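Local coordinates for protein endopolygalacturonase (Chondrostereum purpureum, PDB 1K5C) that probably hydrolyses the alpha-1,4 links between galacturonic acid units of polygalacturonan, the pectin backbone of plant cell walls, at residues A[155-169]-A[176-190]. Sequence-based numbering, arbitrary orientation.
Sequences FDVSANNVTIQNCIV and IAINDGNNIRFENNQ. With NAG (2-acetamido-2-deoxy-beta-D-glucopyranose), chain C.
N189 turns its amide inward and bridges two turns of the chain: ND2 donates to I164 O (3.1 Å, nearly straight at 173°) from above the carbonyl plane, while OD1 takes the N-H of C167 (2.8 Å). I164 O also accepts E187 N, so two donors grip it. The same ND2 lies 3.1 Å above the centre of the F186 ring, whose opposite face carries I176 CG2. With an alanine here, C167 N would probably lose its acceptor and I164 O one of its two donors, and the amide nitrogen over the F186 ring would be gone. Next to this the interior is apolar: I164 and I176 meet tip to tip through their CD1 atoms (3.9 Å), I164 CG2 sits over the F155 ring, and V157 CG2 packs on I176 CD1, which CG1 of I176, anti to the backbone N (chi1 179°), carries inward. At the other corner N160 OD1 accepts N182 N in its carbonyl plane, on a lone pair; in the conformer given, N183 ND2 donates likewise to N161 OD1 (3.0 Å), the N161 and N183 amide planes 67° apart, which would help to hold the amide whose ND2 carries the N-linked NAG. Outside, a water joins Q165 OE1 to E187 OE1, which R185 NH1 also meets in a salt bridge; D134 takes Q165 NE2. Strands 155-158 and 162-165 of one coil pair in parallel with 176-179 and 184-187 of the next, with a beta bulge after V157, as in the right-handed parallel beta-helix of glycosyl hydrolase family 28.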
loop_
_atom_site.group_PDB
_atom_site.type_symbol
_atom_site.label_atom_id
_atom_site.label_comp_id
_atom_site.label_asym_id
_atom_site.label_seq_id
_atom_site.Cartn_x
_atom_site.Cartn_y
_atom_site.Cartn_z
ATOM N N PHE A 155 -0.385 -1.475 2.519
ATOM C CA PHE A 155 -1.234 -0.286 2.672
ATOM C C PHE A 155 -2.001 -0.079 1.369
ATOM O O PHE A 155 -1.377 0.029 0.307
ATOM C CB PHE A 155 -0.381 0.989 2.907
ATOM C CG PHE A 155 0.519 0.884 4.116
ATOM C CD1 PHE A 155 0.053 1.250 5.397
ATOM C CD2 PHE A 155 1.835 0.414 3.995
ATOM C CE1 PHE A 155 0.898 1.134 6.491
ATOM C CE2 PHE A 155 2.659 0.312 5.088
ATOM C CZ PHE A 155 2.209 0.636 6.352
ATOM N N ASP A 156 -3.329 -0.009 1.466
ATOM C CA ASP A 156 -4.202 0.376 0.338
ATOM C C ASP A 156 -4.757 1.749 0.649
ATOM O O ASP A 156 -5.429 1.924 1.669
ATOM C CB ASP A 156 -5.334 -0.641 0.171
ATOM C CG ASP A 156 -4.863 -2.010 -0.273
ATOM O OD1 ASP A 156 -3.979 -1.999 -1.226
ATOM O OD2 ASP A 156 -5.300 -3.042 0.198
ATOM N N VAL A 157 -4.439 2.728 -0.204
ATOM C CA VAL A 157 -4.779 4.116 0.079
ATOM C C VAL A 157 -5.770 4.658 -0.919
ATOM O O VAL A 157 -5.493 4.705 -2.117
ATOM C CB VAL A 157 -3.495 4.996 0.082
ATOM C CG1 VAL A 157 -3.852 6.444 0.427
ATOM C CG2 VAL A 157 -2.455 4.429 1.063
ATOM N N SER A 158 -6.915 5.117 -0.401
ATOM C CA SER A 158 -7.933 5.900 -1.153
ATOM C C SER A 158 -8.251 7.107 -0.276
ATOM O O SER A 158 -9.154 7.035 0.567
ATOM C CB SER A 158 -9.151 5.079 -1.510
ATOM O OG SER A 158 -8.837 4.064 -2.474
ATOM N N ALA A 159 -7.468 8.154 -0.431
ATOM C CA ALA A 159 -7.507 9.239 0.572
ATOM C C ALA A 159 -6.642 10.378 0.063
ATOM O O ALA A 159 -5.697 10.199 -0.689
ATOM C CB ALA A 159 -6.881 8.729 1.885
ATOM N N ASN A 160 -6.969 11.586 0.581
ATOM C CA ASN A 160 -6.112 12.754 0.386
ATOM C C ASN A 160 -5.196 12.967 1.579
ATOM O O ASN A 160 -5.540 12.630 2.721
ATOM C CB ASN A 160 -6.986 14.008 0.189
ATOM C CG ASN A 160 -7.949 13.850 -0.977
ATOM O OD1 ASN A 160 -7.577 13.410 -2.051
ATOM N ND2 ASN A 160 -9.166 14.275 -0.751
ATOM N N ASN A 161 -4.060 13.642 1.343
ATOM C CA ASN A 161 -3.295 14.200 2.453
ATOM C C ASN A 161 -2.779 13.146 3.427
ATOM O O ASN A 161 -2.931 13.243 4.636
ATOM C CB ASN A 161 -4.155 15.249 3.223
ATOM C CG ASN A 161 -4.724 16.280 2.280
ATOM O OD1 ASN A 161 -4.049 16.823 1.397
ATOM N ND2 ASN A 161 -6.015 16.580 2.523
ATOM N N VAL A 162 -2.119 12.130 2.852
ATOM C CA VAL A 162 -1.563 11.002 3.612
ATOM C C VAL A 162 -0.051 10.971 3.506
ATOM O O VAL A 162 0.506 11.164 2.404
ATOM C CB VAL A 162 -2.163 9.689 3.037
ATOM C CG1 VAL A 162 -1.407 8.461 3.579
ATOM C CG2 VAL A 162 -3.634 9.599 3.361
ATOM N N THR A 163 0.614 10.671 4.630
ATOM C CA THR A 163 2.023 10.374 4.640
ATOM C C THR A 163 2.222 9.015 5.311
ATOM O O THR A 163 1.703 8.821 6.419
ATOM C CB THR A 163 2.820 11.456 5.411
ATOM O OG1 THR A 163 2.611 12.665 4.686
ATOM C CG2 THR A 163 4.320 11.101 5.512
ATOM N N ILE A 164 2.957 8.110 4.660
ATOM C CA ILE A 164 3.318 6.827 5.214
ATOM C C ILE A 164 4.843 6.775 5.188
ATOM O O ILE A 164 5.435 6.878 4.085
ATOM C CB ILE A 164 2.680 5.668 4.401
ATOM C CG1 ILE A 164 1.144 5.749 4.554
ATOM C CG2 ILE A 164 3.255 4.324 4.829
ATOM C CD1 ILE A 164 0.380 4.894 3.561
ATOM N N GLN A 165 5.457 6.684 6.375
ATOM C CA GLN A 165 6.924 6.837 6.440
ATOM C C GLN A 165 7.467 5.875 7.478
ATOM O O GLN A 165 6.802 5.534 8.484
ATOM C CB GLN A 165 7.339 8.265 6.755
ATOM C CG GLN A 165 6.774 8.807 8.081
ATOM C CD GLN A 165 7.092 10.293 8.289
ATOM O OE1 GLN A 165 7.248 11.037 7.355
ATOM N NE2 GLN A 165 7.129 10.679 9.581
ATOM N N ASN A 166 8.742 5.463 7.254
ATOM C CA ASN A 166 9.457 4.656 8.239
ATOM C C ASN A 166 8.755 3.308 8.503
ATOM O O ASN A 166 8.980 2.710 9.566
ATOM C CB ASN A 166 9.700 5.366 9.594
ATOM C CG ASN A 166 10.333 6.716 9.373
ATOM O OD1 ASN A 166 11.274 6.867 8.603
ATOM N ND2 ASN A 166 9.813 7.729 10.064
ATOM N N CYS A 167 7.999 2.804 7.548
ATOM C CA CYS A 167 7.280 1.533 7.713
ATOM C C CYS A 167 8.060 0.392 7.078
ATOM O O CYS A 167 9.000 0.600 6.266
ATOM C CB CYS A 167 5.889 1.664 7.095
ATOM S SG CYS A 167 4.795 2.818 7.966
ATOM N N ILE A 168 7.657 -0.828 7.435
ATOM C CA ILE A 168 8.283 -2.056 6.946
ATOM C C ILE A 168 7.160 -2.990 6.500
ATOM O O ILE A 168 6.226 -3.198 7.268
ATOM C CB ILE A 168 9.128 -2.734 8.042
ATOM C CG1 ILE A 168 10.280 -1.809 8.460
ATOM C CG2 ILE A 168 9.587 -4.106 7.616
ATOM C CD1 ILE A 168 11.038 -2.275 9.684
ATOM N N VAL A 169 7.234 -3.508 5.283
ATOM C CA VAL A 169 6.232 -4.452 4.794
ATOM C C VAL A 169 6.917 -5.683 4.222
ATOM O O VAL A 169 7.726 -5.578 3.294
ATOM C CB VAL A 169 5.334 -3.805 3.672
ATOM C CG1 VAL A 169 4.352 -4.842 3.169
ATOM C CG2 VAL A 169 4.663 -2.545 4.195
ATOM N N ILE A 176 2.592 -0.929 -1.055
ATOM C CA ILE A 176 1.525 0.081 -1.023
ATOM C C ILE A 176 0.850 0.030 -2.389
ATOM O O ILE A 176 1.535 -0.169 -3.401
ATOM C CB ILE A 176 2.041 1.520 -0.711
ATOM C CG1 ILE A 176 0.891 2.528 -0.704
ATOM C CG2 ILE A 176 3.201 1.937 -1.630
ATOM C CD1 ILE A 176 1.273 3.883 -0.099
ATOM N N ALA A 177 -0.474 0.233 -2.367
ATOM C CA ALA A 177 -1.224 0.498 -3.600
ATOM C C ALA A 177 -1.999 1.802 -3.352
ATOM O O ALA A 177 -2.856 1.870 -2.471
ATOM C CB ALA A 177 -2.174 -0.622 -3.961
ATOM N N ILE A 178 -1.660 2.834 -4.140
ATOM C CA ILE A 178 -2.336 4.109 -4.052
ATOM C C ILE A 178 -3.412 4.090 -5.133
ATOM O O ILE A 178 -3.126 4.103 -6.331
ATOM C CB ILE A 178 -1.359 5.274 -4.281
ATOM C CG1 ILE A 178 -0.234 5.271 -3.217
ATOM C CG2 ILE A 178 -2.147 6.583 -4.265
ATOM C CD1 ILE A 178 0.894 6.225 -3.511
ATOM N N ASN A 179 -4.684 4.007 -4.687
ATOM C CA ASN A 179 -5.792 3.767 -5.588
ATOM C C ASN A 179 -6.634 4.998 -5.923
ATOM O O ASN A 179 -7.340 4.985 -6.932
ATOM C CB ASN A 179 -6.689 2.663 -4.979
ATOM C CG ASN A 179 -5.940 1.335 -4.896
ATOM O OD1 ASN A 179 -6.049 0.617 -3.861
ATOM N ND2 ASN A 179 -5.198 1.029 -5.908
ATOM N N ASP A 180 -6.571 6.026 -5.083
ATOM C CA ASP A 180 -7.338 7.243 -5.301
ATOM C C ASP A 180 -6.789 8.306 -4.336
ATOM O O ASP A 180 -6.388 7.935 -3.211
ATOM C CB ASP A 180 -8.824 6.992 -4.993
ATOM C CG ASP A 180 -9.760 8.069 -5.481
ATOM O OD1 ASP A 180 -9.499 8.737 -6.504
ATOM O OD2 ASP A 180 -10.862 8.205 -4.854
ATOM N N GLY A 181 -6.798 9.563 -4.750
ATOM C CA GLY A 181 -6.494 10.658 -3.845
ATOM C C GLY A 181 -5.343 11.546 -4.312
ATOM O O GLY A 181 -4.596 11.252 -5.240
ATOM N N ASN A 182 -5.280 12.692 -3.628
ATOM C CA ASN A 182 -4.310 13.741 -3.884
ATOM C C ASN A 182 -3.412 13.935 -2.675
ATOM O O ASN A 182 -3.874 13.912 -1.544
ATOM C CB ASN A 182 -5.039 15.079 -4.159
ATOM C CG ASN A 182 -4.065 16.200 -4.499
ATOM O OD1 ASN A 182 -3.420 16.148 -5.566
ATOM N ND2 ASN A 182 -3.913 17.183 -3.625
ATOM N N ASN A 183 -2.109 14.205 -2.949
ATOM C CA ASN A 183 -1.136 14.635 -1.930
ATOM C C ASN A 183 -0.831 13.451 -0.992
ATOM O O ASN A 183 -1.244 13.433 0.180
ATOM C CB ASN A 183 -1.634 15.857 -1.150
ATOM C CG ASN A 183 -0.607 16.253 -0.084
ATOM O OD1 ASN A 183 0.604 15.980 -0.202
ATOM N ND2 ASN A 183 -1.117 16.867 0.981
ATOM N N ILE A 184 -0.133 12.506 -1.543
ATOM C CA ILE A 184 0.219 11.261 -0.865
ATOM C C ILE A 184 1.739 11.079 -0.943
ATOM O O ILE A 184 2.305 11.123 -2.029
ATOM C CB ILE A 184 -0.537 10.051 -1.480
ATOM C CG1 ILE A 184 -2.057 10.260 -1.358
ATOM C CG2 ILE A 184 -0.085 8.743 -0.800
ATOM C CD1 ILE A 184 -2.839 9.490 -2.362
ATOM N N ARG A 185 2.335 10.866 0.231
ATOM C CA ARG A 185 3.783 10.755 0.355
ATOM C C ARG A 185 4.115 9.393 0.982
ATOM O O ARG A 185 3.552 9.053 2.019
ATOM C CB ARG A 185 4.333 11.889 1.203
ATOM C CG ARG A 185 5.854 11.871 1.316
ATOM C CD ARG A 185 6.273 13.062 2.193
ATOM N NE ARG A 185 6.625 13.993 1.266
ATOM C CZ ARG A 185 7.721 14.490 0.702
ATOM N NH1 ARG A 185 8.972 14.224 0.883
ATOM N NH2 ARG A 185 7.224 15.350 -0.144
ATOM N N PHE A 186 4.997 8.637 0.328
ATOM C CA PHE A 186 5.435 7.313 0.790
ATOM C C PHE A 186 6.978 7.445 0.907
ATOM O O PHE A 186 7.652 7.460 -0.143
ATOM C CB PHE A 186 5.000 6.248 -0.180
ATOM C CG PHE A 186 5.277 4.812 0.254
ATOM C CD1 PHE A 186 4.472 4.239 1.243
ATOM C CD2 PHE A 186 6.286 4.059 -0.329
ATOM C CE1 PHE A 186 4.707 2.901 1.628
ATOM C CE2 PHE A 186 6.513 2.736 0.057
ATOM C CZ PHE A 186 5.714 2.159 1.025
ATOM N N GLU A 187 7.493 7.613 2.125
ATOM C CA GLU A 187 8.885 7.999 2.301
ATOM C C GLU A 187 9.601 7.113 3.338
ATOM O O GLU A 187 9.112 6.860 4.437
ATOM C CB GLU A 187 8.984 9.479 2.741
ATOM C CG GLU A 187 10.421 9.959 2.877
ATOM C CD GLU A 187 10.568 11.469 2.901
ATOM O OE1 GLU A 187 9.617 12.186 3.228
ATOM O OE2 GLU A 187 11.708 11.931 2.619
ATOM N N ASN A 188 10.822 6.688 2.964
ATOM C CA ASN A 188 11.728 5.995 3.908
ATOM C C ASN A 188 11.103 4.724 4.452
ATOM O O ASN A 188 11.284 4.383 5.640
ATOM C CB ASN A 188 12.180 6.937 5.029
ATOM C CG ASN A 188 13.033 8.088 4.537
ATOM O OD1 ASN A 188 13.488 8.116 3.378
ATOM N ND2 ASN A 188 13.235 9.095 5.354
ATOM N N ASN A 189 10.438 3.966 3.573
ATOM C CA ASN A 189 9.876 2.667 3.918
ATOM C C ASN A 189 10.741 1.526 3.346
ATOM O O ASN A 189 11.522 1.767 2.426
ATOM C CB ASN A 189 8.432 2.554 3.360
ATOM C CG ASN A 189 7.592 3.671 3.888
ATOM O OD1 ASN A 189 7.216 3.731 5.049
ATOM N ND2 ASN A 189 7.254 4.607 3.003
ATOM N N GLN A 190 10.549 0.335 3.896
ATOM C CA GLN A 190 11.255 -0.868 3.429
ATOM C C GLN A 190 10.214 -1.917 3.019
ATOM O O GLN A 190 9.343 -2.267 3.843
ATOM C CB GLN A 190 12.110 -1.429 4.550
ATOM C CG GLN A 190 13.284 -0.483 4.877
ATOM C CD GLN A 190 13.879 -1.010 6.152
ATOM O OE1 GLN A 190 14.414 -2.115 6.230
ATOM N NE2 GLN A 190 13.771 -0.158 7.143
HETATM C C1 NAG C . -6.876 17.573 1.950
HETATM C C2 NAG C . -6.199 19.010 2.109
HETATM C C3 NAG C . -7.203 20.019 1.436
HETATM C C4 NAG C . -7.449 19.675 -0.024
HETATM C C5 NAG C . -8.042 18.198 -0.046
HETATM C C6 NAG C . -8.025 17.811 -1.518
HETATM C C7 NAG C . -5.109 19.289 4.287
HETATM C C8 NAG C . -5.243 19.568 5.697
HETATM N N2 NAG C . -6.208 19.312 3.534
HETATM O O3 NAG C . -6.667 21.360 1.561
HETATM O O4 NAG C . -8.531 20.446 -0.616
HETATM O O5 NAG C . -6.942 17.388 0.520
HETATM O O6 NAG C . -6.672 17.411 -1.660
HETATM O O7 NAG C . -4.066 19.070 3.779
HETATM O O HOH W 1 -7.917 1.462 -1.284
HETATM O O HOH W 2 7.491 11.934 4.909
HETATM O O HOH W 3 13.295 4.904 8.115
HETATM O O HOH W 4 11.522 1.820 7.060
#